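Glucose-resistance amylase regulator (Weissella paramesenteroides ATCC 33313, PDB 4RK6) binds glucose and probably acts as a DNA-binding regulator of transcription. Local coordinates at residues T181-D184 with L188-T191; F164-D169 with G175-T180; I129-D134 with T147-S152; Q202-A207 with L219-I224. All blocks are in the same frame, centred on the assembly; numbering follows the deposited sequence.

Contact 1: T181-D184 with L188-T191; sequences TGYD and LPFT
The edge of the Phe190 ring meets the face of the Tyr183 ring. This is a T-shaped pair, with the planes at 89° and the centroids 5.0 Å apart. One atom does most of the touching. Phe190 CE2 sits over the centre of the tyrosine ring, and the shortest approach of Phe190 CE2 is 3.6 Å, to Tyr183 CD2. Phe190 reaches this place with its CG between the backbone N and the carbonyl carbon (chi1 45°). Pro189 adds to the packed part. Pro189 CG lies 3.7 Å from Tyr183 CD1, and the pyrrolidine crosses the tyrosine side chain at about a right angle. At the root of the tyrosine side chain, Leu188 CD2 comes within 3.8 Å of Tyr183 CB. Phe190 is the buried member of the group. It also packs on Val179 of helix 172-182 and on Leu219. The tyrosine OH hydrogen-bonds to Leu165 O of strand 163-166.

The Asp184 side is loose and exposed to solvent. Asp184 O and Leu188 N are 3.2 Å apart, but the angle is too poor for a hydrogen bond. Asp184 O also lies 3.4 Å from Leu188 CD2. The carboxylate turns back to its own loop, where OD1 accepts from Asn186 N. The two segments are the two arms of a short loop. It is the helix-to-strand connection of a Rossmann-like alternating alpha/beta domain, linking helix 172-182 to strand 192-195.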
loop_
_atom_site.group_PDB
_atom_site.type_symbol
_atom_site.label_atom_id
_atom_site.label_comp_id
_atom_site.label_asym_id
_atom_site.label_seq_id
_atom_site.Cartn_x
_atom_site.Cartn_y
_atom_site.Cartn_z
ATOM N N THR A 181 16.833 -6.273 18.808
ATOM C CA THR A 181 16.884 -7.556 19.492
ATOM C C THR A 181 17.752 -8.586 18.752
ATOM O O THR A 181 18.206 -9.546 19.351
ATOM C CB THR A 181 15.464 -8.079 19.757
ATOM O OG1 THR A 181 14.773 -8.205 18.518
ATOM C CG2 THR A 181 14.698 -7.113 20.658
ATOM N N GLY A 182 18.012 -8.377 17.467
ATOM C CA GLY A 182 18.856 -9.279 16.692
ATOM C C GLY A 182 20.344 -9.071 16.888
ATOM O O GLY A 182 21.141 -10.032 16.858
ATOM N N TYR A 183 20.724 -7.803 17.019
ATOM C CA TYR A 183 22.094 -7.384 17.297
ATOM C C TYR A 183 22.069 -6.321 18.387
ATOM O O TYR A 183 21.018 -5.837 18.774
ATOM C CB TYR A 183 22.774 -6.834 16.030
ATOM C CG TYR A 183 22.961 -7.891 14.979
ATOM C CD1 TYR A 183 24.099 -8.699 14.980
ATOM C CD2 TYR A 183 22.007 -8.099 13.983
ATOM C CE1 TYR A 183 24.272 -9.691 14.038
ATOM C CE2 TYR A 183 22.177 -9.091 13.029
ATOM C CZ TYR A 183 23.312 -9.881 13.062
ATOM O OH TYR A 183 23.498 -10.858 12.128
ATOM N N ASP A 184 23.250 -5.980 18.880
ATOM C CA ASP A 184 23.433 -4.965 19.903
ATOM C C ASP A 184 23.510 -3.610 19.221
ATOM O O ASP A 184 24.482 -3.323 18.511
ATOM C CB ASP A 184 24.739 -5.271 20.656
ATOM C CG ASP A 184 25.107 -4.231 21.683
ATOM O OD1 ASP A 184 24.348 -3.264 21.924
ATOM O OD2 ASP A 184 26.208 -4.391 22.249
ATOM N N LEU A 188 26.939 -2.342 16.765
ATOM C CA LEU A 188 26.600 -3.109 15.589
ATOM C C LEU A 188 27.861 -3.610 14.923
ATOM O O LEU A 188 28.800 -2.848 14.751
ATOM C CB LEU A 188 25.787 -2.264 14.602
ATOM C CG LEU A 188 24.368 -1.958 15.083
ATOM C CD1 LEU A 188 23.715 -1.043 14.049
ATOM C CD2 LEU A 188 23.528 -3.188 15.297
ATOM N N PRO A 189 27.873 -4.901 14.540
ATOM C CA PRO A 189 29.064 -5.501 13.938
ATOM C C PRO A 189 29.183 -5.240 12.448
ATOM O O PRO A 189 30.185 -5.616 11.842
ATOM C CB PRO A 189 28.889 -6.999 14.212
ATOM C CG PRO A 189 27.419 -7.203 14.368
ATOM C CD PRO A 189 26.855 -5.909 14.876
ATOM N N PHE A 190 28.179 -4.576 11.878
ATOM C CA PHE A 190 28.185 -4.161 10.491
ATOM C C PHE A 190 27.940 -2.663 10.365
ATOM O O PHE A 190 27.279 -2.046 11.207
ATOM C CB PHE A 190 27.129 -4.932 9.691
ATOM C CG PHE A 190 25.789 -5.034 10.377
ATOM C CD1 PHE A 190 24.823 -4.052 10.199
ATOM C CD2 PHE A 190 25.483 -6.123 11.191
ATOM C CE1 PHE A 190 23.600 -4.152 10.828
ATOM C CE2 PHE A 190 24.253 -6.235 11.810
ATOM C CZ PHE A 190 23.306 -5.243 11.639
ATOM N N THR A 191 28.462 -2.091 9.295
ATOM C CA THR A 191 28.358 -0.647 9.042
ATOM C C THR A 191 27.271 -0.287 8.034
ATOM O O THR A 191 26.919 0.893 7.898
ATOM C CB THR A 191 29.697 -0.056 8.561
ATOM O OG1 THR A 191 30.097 -0.673 7.313
ATOM C CG2 THR A 191 30.773 -0.262 9.629
#

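Contact 2: F164-D169 with G175-T180; sequences FLYGND and GYTSVT
Tyr166 lays one face of its ring over the backbone of Ser178, the residue nearest to it in register. The main interaction is a CH-pi contact. Ser178 CA stands 3.5 Å from the centroid of the Tyr166 ring, only 16° off the ring normal. Ser178 CB packs beside it, 3.3 Å from Tyr166 CD1. The tyrosine extends from the strand toward the helix because its CG is anti to the backbone N (chi1 -177°).

Polar contact is confined to the end of the ring. Tyr166 OH and Thr177 OG1 are within hydrogen-bonding distance, 3.0 Å. Thr177 OG1 also bonds to Glu173 O, one turn back in the helix. Two more hydroxyls serve the helix in this way. Ser178 OG donates to Gly175 O at 2.8 Å, from 35° out of the carbonyl plane. Thr180 OG1 donates to Tyr176 O at 2.9 Å. The serine hydroxyl is thus held against its own helix while its carbons meet the ring.

Strand 163-166 is the outermost strand on this side of the sheet within the chain, paired with strand 129-132. Helix 172-182 covers it here, and Ser178 also touches Val132. The helix also packs on helix 198-210: Ser178 touches Leu204, and Tyr176 and Val179 lie on Ala207.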
loop_
_atom_site.group_PDB
_atom_site.type_symbol
_atom_site.label_atom_id
_atom_site.label_comp_id
_atom_site.label_asym_id
_atom_site.label_seq_id
_atom_site.Cartn_x
_atom_site.Cartn_y
_atom_site.Cartn_z
ATOM N N PHE A 164 26.611 -10.737 7.497
ATOM C CA PHE A 164 25.605 -10.835 8.565
ATOM C C PHE A 164 24.209 -10.956 7.982
ATOM O O PHE A 164 23.933 -10.394 6.948
ATOM C CB PHE A 164 25.694 -9.615 9.489
ATOM C CG PHE A 164 27.036 -9.441 10.123
ATOM C CD1 PHE A 164 28.082 -8.855 9.410
ATOM C CD2 PHE A 164 27.271 -9.894 11.410
ATOM C CE1 PHE A 164 29.336 -8.703 9.987
ATOM C CE2 PHE A 164 28.519 -9.747 11.988
ATOM C CZ PHE A 164 29.545 -9.163 11.276
ATOM N N LEU A 165 23.346 -11.721 8.643
ATOM C CA LEU A 165 21.999 -11.988 8.170
ATOM C C LEU A 165 20.993 -11.772 9.284
ATOM O O LEU A 165 21.265 -12.111 10.427
ATOM C CB LEU A 165 21.866 -13.441 7.721
ATOM C CG LEU A 165 22.797 -13.911 6.620
ATOM C CD1 LEU A 165 22.713 -15.419 6.445
ATOM C CD2 LEU A 165 22.483 -13.204 5.313
ATOM N N TYR A 166 19.821 -11.246 8.955
ATOM C CA TYR A 166 18.711 -11.247 9.911
ATOM C C TYR A 166 17.377 -11.198 9.246
ATOM O O TYR A 166 17.152 -10.353 8.388
ATOM C CB TYR A 166 18.782 -10.053 10.867
ATOM C CG TYR A 166 17.691 -10.064 11.918
ATOM C CD1 TYR A 166 16.430 -9.532 11.651
ATOM C CD2 TYR A 166 17.900 -10.665 13.168
ATOM C CE1 TYR A 166 15.427 -9.558 12.592
ATOM C CE2 TYR A 166 16.892 -10.688 14.129
ATOM C CZ TYR A 166 15.658 -10.134 13.824
ATOM O OH TYR A 166 14.630 -10.123 14.717
ATOM N N GLY A 167 16.477 -12.079 9.682
ATOM C CA GLY A 167 15.053 -11.901 9.416
ATOM C C GLY A 167 14.382 -12.967 8.579
ATOM O O GLY A 167 15.028 -13.669 7.791
ATOM N N ASN A 168 13.067 -13.042 8.749
ATOM C CA ASN A 168 12.192 -14.009 8.066
ATOM C C ASN A 168 11.178 -13.411 7.107
ATOM O O ASN A 168 10.421 -14.155 6.493
ATOM C CB ASN A 168 11.416 -14.797 9.114
ATOM C CG ASN A 168 12.329 -15.597 10.000
ATOM O OD1 ASN A 168 13.239 -16.247 9.507
ATOM N ND2 ASN A 168 12.121 -15.525 11.313
ATOM N N ASP A 169 11.124 -12.084 6.992
ATOM C CA ASP A 169 10.128 -11.485 6.111
ATOM C C ASP A 169 10.487 -10.043 5.783
ATOM O O ASP A 169 11.473 -9.518 6.303
ATOM C CB ASP A 169 8.720 -11.612 6.716
ATOM C CG ASP A 169 8.509 -10.775 7.966
ATOM O OD1 ASP A 169 9.065 -9.667 8.099
ATOM O OD2 ASP A 169 7.705 -11.226 8.811
ATOM N N GLY A 175 12.846 -5.105 10.054
ATOM C CA GLY A 175 13.899 -4.109 10.064
ATOM C C GLY A 175 14.157 -3.520 11.448
ATOM O O GLY A 175 15.305 -3.319 11.845
ATOM N N TYR A 176 13.081 -3.196 12.150
ATOM C CA TYR A 176 13.184 -2.571 13.459
ATOM C C TYR A 176 13.865 -3.506 14.455
ATOM O O TYR A 176 14.781 -3.102 15.200
ATOM C CB TYR A 176 11.800 -2.185 13.973
ATOM C CG TYR A 176 11.865 -1.179 15.100
ATOM C CD1 TYR A 176 12.100 -1.586 16.411
ATOM C CD2 TYR A 176 11.714 0.185 14.858
ATOM C CE1 TYR A 176 12.178 -0.660 17.442
ATOM C CE2 TYR A 176 11.796 1.116 15.876
ATOM C CZ TYR A 176 12.030 0.689 17.177
ATOM O OH TYR A 176 12.132 1.612 18.194
ATOM N N THR A 177 13.417 -4.755 14.461
ATOM C CA THR A 177 13.935 -5.728 15.437
ATOM C C THR A 177 15.348 -6.181 15.140
ATOM O O THR A 177 16.071 -6.592 16.063
ATOM C CB THR A 177 13.005 -6.965 15.605
ATOM O OG1 THR A 177 12.891 -7.719 14.388
ATOM C CG2 THR A 177 11.631 -6.555 16.078
ATOM N N SER A 178 15.765 -6.127 13.876
ATOM C CA SER A 178 17.082 -6.633 13.510
ATOM C C SER A 178 18.179 -5.994 14.357
ATOM O O SER A 178 19.075 -6.675 14.850
ATOM C CB SER A 178 17.372 -6.404 12.019
ATOM O OG SER A 178 17.465 -5.023 11.709
ATOM N N VAL A 179 18.129 -4.678 14.499
ATOM C CA VAL A 179 19.220 -3.945 15.163
ATOM C C VAL A 179 18.942 -3.634 16.623
ATOM O O VAL A 179 19.754 -2.994 17.273
ATOM C CB VAL A 179 19.555 -2.632 14.424
ATOM C CG1 VAL A 179 20.197 -2.954 13.094
ATOM C CG2 VAL A 179 18.307 -1.771 14.237
ATOM N N THR A 180 17.809 -4.090 17.137
ATOM C CA THR A 180 17.470 -3.913 18.550
ATOM C C THR A 180 17.531 -5.254 19.289
ATOM O O THR A 180 18.224 -5.372 20.286
ATOM C CB THR A 180 16.086 -3.254 18.711
ATOM O OG1 THR A 180 15.120 -3.972 17.942
ATOM C CG2 THR A 180 16.127 -1.824 18.224
#

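Contact 3: I129-D134 with T147-S152; sequences IALVGD and TNFIKS
Phe149 of helix 144-155 reaches onto Ile129 and Leu131 of strand 129-132. The helix runs almost antiparallel to the strand, at 167°, with the axes 9.8 Å apart at closest approach. Thr147 comes first along the helix and points away from the strand. Its carbonyl O accepts from Lys151 N. Asn148 follows and packs on Glu110 and Phe111 of helix 110-123.

Phe149 then carries the contact. Its CG is anti to the backbone N (chi1 175°), which extends the ring toward the sheet. Leu131 CB lies over one ring face, 4.0 Å from the centroid of the Phe149 ring and offset toward the rim. Leu131 CB comes closest to Phe149 CD2, at 3.6 Å. Nearer the helix backbone, Leu131 CD2 reaches Phe149 CB at 4.0 Å; the two side chains lie alongside, running opposite ways. The far end of the ring meets Ile129. There Ile129 O lies in the ring plane at the edge, 3.3 Å from Phe149 CZ. Ile129 CG2 packs 3.9 Å from Phe149 CE1.

Further along, Lys151 forms a salt bridge with Asp155, and Ser152 OG bonds to Asn115. The contact belongs to the beta-alpha-beta unit of strand 129-132, helix 144-155 and strand 163-166. Phe149 spans three neighbouring strands, since it also touches Ile163 and Leu165 of strand 163-166 on one side and Ile194 of strand 192-195 on the other.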
loop_
_atom_site.group_PDB
_atom_site.type_symbol
_atom_site.label_atom_id
_atom_site.label_comp_id
_atom_site.label_asym_id
_atom_site.label_seq_id
_atom_site.Cartn_x
_atom_site.Cartn_y
_atom_site.Cartn_z
ATOM N N ILE A 129 28.825 -6.123 6.335
ATOM C CA ILE A 129 27.517 -5.791 5.728
ATOM C C ILE A 129 26.471 -6.820 6.102
ATOM O O ILE A 129 26.731 -8.019 6.077
ATOM C CB ILE A 129 27.608 -5.660 4.191
ATOM C CG1 ILE A 129 28.674 -4.642 3.803
ATOM C CG2 ILE A 129 26.269 -5.231 3.594
ATOM C CD1 ILE A 129 28.903 -4.457 2.324
ATOM N N ALA A 130 25.288 -6.351 6.481
ATOM C CA ALA A 130 24.178 -7.225 6.810
ATOM C C ALA A 130 23.118 -7.240 5.692
ATOM O O ALA A 130 22.879 -6.219 5.048
ATOM C CB ALA A 130 23.545 -6.811 8.114
ATOM N N LEU A 131 22.508 -8.407 5.482
ATOM C CA LEU A 131 21.276 -8.532 4.721
ATOM C C LEU A 131 20.151 -8.677 5.730
ATOM O O LEU A 131 20.162 -9.585 6.569
ATOM C CB LEU A 131 21.328 -9.746 3.772
ATOM C CG LEU A 131 20.098 -9.935 2.875
ATOM C CD1 LEU A 131 20.056 -8.875 1.792
ATOM C CD2 LEU A 131 20.113 -11.307 2.216
ATOM N N VAL A 132 19.179 -7.766 5.655
ATOM C CA VAL A 132 18.071 -7.714 6.618
ATOM C C VAL A 132 16.749 -7.783 5.878
ATOM O O VAL A 132 16.531 -7.050 4.932
ATOM C CB VAL A 132 18.094 -6.429 7.492
ATOM C CG1 VAL A 132 16.955 -6.442 8.494
ATOM C CG2 VAL A 132 19.430 -6.307 8.215
ATOM N N GLY A 133 15.876 -8.686 6.301
ATOM C CA GLY A 133 14.595 -8.877 5.670
ATOM C C GLY A 133 14.272 -10.348 5.558
ATOM O O GLY A 133 14.365 -11.090 6.541
ATOM N N ASP A 134 13.874 -10.770 4.370
ATOM C CA ASP A 134 13.576 -12.178 4.129
ATOM C C ASP A 134 14.881 -12.921 3.791
ATOM O O ASP A 134 15.331 -12.926 2.653
ATOM C CB ASP A 134 12.493 -12.316 3.057
ATOM C CG ASP A 134 12.020 -13.748 2.884
ATOM O OD1 ASP A 134 12.611 -14.644 3.497
ATOM O OD2 ASP A 134 11.048 -13.975 2.150
ATOM N N THR A 147 21.288 -16.116 -0.733
ATOM C CA THR A 147 22.297 -16.790 -1.542
ATOM C C THR A 147 23.079 -15.826 -2.435
ATOM O O THR A 147 24.304 -15.885 -2.492
ATOM C CB THR A 147 21.665 -17.956 -2.305
ATOM O OG1 THR A 147 21.338 -18.955 -1.336
ATOM C CG2 THR A 147 22.617 -18.515 -3.325
ATOM N N ASN A 148 22.385 -14.893 -3.089
ATOM C CA ASN A 148 23.084 -13.921 -3.936
ATOM C C ASN A 148 23.966 -12.953 -3.160
ATOM O O ASN A 148 25.035 -12.569 -3.628
ATOM C CB ASN A 148 22.084 -13.161 -4.800
ATOM C CG ASN A 148 21.521 -14.000 -5.913
ATOM O OD1 ASN A 148 22.141 -14.973 -6.379
ATOM N ND2 ASN A 148 20.340 -13.647 -6.349
ATOM N N PHE A 149 23.521 -12.571 -1.961
ATOM C CA PHE A 149 24.316 -11.713 -1.080
ATOM C C PHE A 149 25.606 -12.403 -0.726
ATOM O O PHE A 149 26.674 -11.833 -0.851
ATOM C CB PHE A 149 23.509 -11.379 0.174
ATOM C CG PHE A 149 24.266 -10.586 1.209
ATOM C CD1 PHE A 149 24.828 -9.354 0.897
ATOM C CD2 PHE A 149 24.404 -11.066 2.500
ATOM C CE1 PHE A 149 25.521 -8.615 1.850
ATOM C CE2 PHE A 149 25.067 -10.321 3.468
ATOM C CZ PHE A 149 25.657 -9.106 3.136
ATOM N N ILE A 150 25.494 -13.653 -0.296
ATOM C CA ILE A 150 26.675 -14.409 0.069
ATOM C C ILE A 150 27.633 -14.582 -1.123
ATOM O O ILE A 150 28.846 -14.349 -0.989
ATOM C CB ILE A 150 26.307 -15.735 0.763
ATOM C CG1 ILE A 150 25.694 -15.411 2.129
ATOM C CG2 ILE A 150 27.573 -16.579 0.970
ATOM C CD1 ILE A 150 24.856 -16.511 2.715
ATOM N N LYS A 151 27.092 -14.927 -2.280
ATOM C CA LYS A 151 27.892 -15.094 -3.506
ATOM C C LYS A 151 28.606 -13.796 -3.863
ATOM O O LYS A 151 29.803 -13.784 -4.131
ATOM C CB LYS A 151 27.003 -15.528 -4.664
ATOM C CG LYS A 151 27.741 -15.702 -6.000
ATOM C CD LYS A 151 26.804 -16.108 -7.130
ATOM C CE LYS A 151 27.559 -16.583 -8.371
ATOM N NZ LYS A 151 28.733 -15.739 -8.734
ATOM N N SER A 152 27.874 -12.684 -3.829
ATOM C CA SER A 152 28.461 -11.402 -4.191
ATOM C C SER A 152 29.574 -10.985 -3.214
ATOM O O SER A 152 30.632 -10.506 -3.625
ATOM C CB SER A 152 27.381 -10.310 -4.283
ATOM O OG SER A 152 27.976 -9.079 -4.661
#

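Contact 4: Q202-A207 with L219-I224; sequences QGLINA and LSIVTI
Ile221 CD1 rests against two neighbouring residues of the helix, Leu204 and Ile205. This is wholly apolar contact between buried side chains. Ile221 CD1 is 3.6 Å from Leu204 CB and 3.9 Å from Ile205 CG1. Ile221 CD1 also comes within 4.2 Å of Leu204 CD1. Ile221 has CG1 anti to the carbonyl carbon (chi1 -58°), and an extended second torsion (168°) carries CD1 on to the helix. A second, looser apolar contact joins the leucines. Leu204 CD2 and Leu219 CD2 are 4.1 Å apart, and the two side chains cross at about a right angle. Leu204 thus meets both Leu219 and Ile221, and it also packs on Ala193 of strand 192-195.

Strand 192-195, helix 198-210 and strand 220-223 form a beta-alpha-beta unit, with the two strands parallel and adjacent in the sheet. Such units build the Rossmann-like domains of the periplasmic binding protein fold that LacI-type regulators share. Ile205 extends the apolar layer to Leu237.

Polar contacts lie around this layer. Within the helix, Asn206 N donates to Gln202 O at 3.0 Å and Ala207 N to Gly203 O at 2.9 Å. Asn206 ND2 bonds to Tyr172 OH and to Ile232 O of the second subunit, so this helix also takes part in the dimer interface. On the strand, Thr223 OG1 bonds to Asp198 and Thr239. Where the chain turns a corner, Ile224 touches the bound glucose.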
loop_
_atom_site.group_PDB
_atom_site.type_symbol
_atom_site.label_atom_id
_atom_site.label_comp_id
_atom_site.label_asym_id
_atom_site.label_seq_id
_atom_site.Cartn_x
_atom_site.Cartn_y
_atom_site.Cartn_z
ATOM N N GLN A 202 12.814 1.324 6.305
ATOM C CA GLN A 202 12.135 2.267 7.177
ATOM C C GLN A 202 12.222 1.822 8.659
ATOM O O GLN A 202 12.354 2.655 9.576
ATOM C CB GLN A 202 10.699 2.436 6.727
ATOM C CG GLN A 202 9.887 3.381 7.565
ATOM C CD GLN A 202 10.305 4.818 7.379
ATOM O OE1 GLN A 202 9.885 5.477 6.410
ATOM N NE2 GLN A 202 11.129 5.322 8.294
ATOM N N GLY A 203 12.104 0.526 8.878
ATOM C CA GLY A 203 12.207 -0.053 10.236
ATOM C C GLY A 203 13.565 0.192 10.831
ATOM O O GLY A 203 13.689 0.558 11.988
ATOM N N LEU A 204 14.593 -0.015 10.021
ATOM C CA LEU A 204 15.963 0.248 10.434
ATOM C C LEU A 204 16.183 1.725 10.795
ATOM O O LEU A 204 16.796 2.046 11.830
ATOM C CB LEU A 204 16.912 -0.120 9.306
ATOM C CG LEU A 204 17.124 -1.625 9.097
ATOM C CD1 LEU A 204 17.728 -1.859 7.725
ATOM C CD2 LEU A 204 18.048 -2.161 10.167
ATOM N N ILE A 205 15.687 2.634 9.953
ATOM C CA ILE A 205 15.817 4.061 10.231
ATOM C C ILE A 205 15.190 4.406 11.584
ATOM O O ILE A 205 15.803 5.094 12.420
ATOM C CB ILE A 205 15.157 4.903 9.126
ATOM C CG1 ILE A 205 16.038 4.908 7.876
ATOM C CG2 ILE A 205 14.889 6.324 9.625
ATOM C CD1 ILE A 205 15.376 5.610 6.710
ATOM N N ASN A 206 13.980 3.918 11.809
ATOM C CA ASN A 206 13.283 4.243 13.045
ATOM C C ASN A 206 13.943 3.624 14.266
ATOM O O ASN A 206 13.960 4.258 15.318
ATOM C CB ASN A 206 11.793 3.882 12.967
ATOM C CG ASN A 206 11.004 4.908 12.188
ATOM O OD1 ASN A 206 11.549 5.918 11.767
ATOM N ND2 ASN A 206 9.729 4.670 12.002
ATOM N N ALA A 207 14.459 2.399 14.141
ATOM C CA ALA A 207 15.105 1.758 15.289
ATOM C C ALA A 207 16.317 2.582 15.675
ATOM O O ALA A 207 16.563 2.836 16.864
ATOM C CB ALA A 207 15.501 0.326 14.976
ATOM N N LEU A 219 24.757 3.893 10.600
ATOM C CA LEU A 219 24.377 2.727 9.788
ATOM C C LEU A 219 23.960 3.206 8.415
ATOM O O LEU A 219 23.042 4.015 8.312
ATOM C CB LEU A 219 23.200 1.954 10.394
ATOM C CG LEU A 219 22.730 0.743 9.575
ATOM C CD1 LEU A 219 23.789 -0.342 9.536
ATOM C CD2 LEU A 219 21.392 0.187 10.087
ATOM N N SER A 220 24.635 2.713 7.378
ATOM C CA SER A 220 24.228 2.947 6.000
ATOM C C SER A 220 23.172 1.920 5.570
ATOM O O SER A 220 23.211 0.768 6.006
ATOM C CB SER A 220 25.460 2.877 5.084
ATOM O OG SER A 220 26.295 4.026 5.258
ATOM N N ILE A 221 22.239 2.328 4.699
ATOM C CA ILE A 221 21.174 1.440 4.272
ATOM C C ILE A 221 20.962 1.584 2.776
ATOM O O ILE A 221 20.938 2.711 2.257
ATOM C CB ILE A 221 19.825 1.729 4.993
ATOM C CG1 ILE A 221 19.942 1.612 6.507
ATOM C CG2 ILE A 221 18.718 0.791 4.513
ATOM C CD1 ILE A 221 18.720 2.182 7.211
ATOM N N VAL A 222 20.800 0.446 2.105
ATOM C CA VAL A 222 20.283 0.402 0.737
ATOM C C VAL A 222 19.103 -0.560 0.722
ATOM O O VAL A 222 19.190 -1.667 1.261
ATOM C CB VAL A 222 21.330 -0.034 -0.309
ATOM C CG1 VAL A 222 20.694 -0.087 -1.696
ATOM C CG2 VAL A 222 22.530 0.893 -0.315
ATOM N N THR A 223 17.989 -0.151 0.122
ATOM C CA THR A 223 16.821 -1.037 0.009
ATOM C C THR A 223 16.616 -1.560 -1.407
ATOM O O THR A 223 17.156 -1.013 -2.362
ATOM C CB THR A 223 15.488 -0.383 0.433
ATOM O OG1 THR A 223 15.009 0.475 -0.610
ATOM C CG2 THR A 223 15.619 0.384 1.703
ATOM N N ILE A 224 15.831 -2.618 -1.507
ATOM C CA ILE A 224 15.389 -3.153 -2.787
ATOM C C ILE A 224 13.908 -2.894 -2.957
ATOM O O ILE A 224 13.118 -3.253 -2.096
ATOM C CB ILE A 224 15.655 -4.657 -2.890
ATOM C CG1 ILE A 224 17.157 -4.884 -2.926
ATOM C CG2 ILE A 224 14.964 -5.210 -4.146
ATOM C CD1 ILE A 224 17.575 -6.321 -2.705
#

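In the fold
All four contacts lie in the same alternating alpha/beta domain. Contacts 1 and 2 share helix 172-182, and their centres are about 9 Å apart. Contacts 2 and 3 meet through the sheet, where Phe164 O and Leu131 N are 2.9 Å apart in a probable hydrogen bond. Contacts 2 and 4 join helix to helix, with Ser178 OG 3.3 Å from Leu204 CD2. Phe190 of contact 1 packs on Ala130 of contact 3. Contacts 1 and 4 are joined by a probable hydrogen bond between Thr191 O and Ser220 N, 3.0 Å. Contacts 3 and 4 do not touch. The side chains of Leu131 and Leu204 lie about 10 and 13 Å from the glucose, whereas Ile224 of contact 4 lines its pocket.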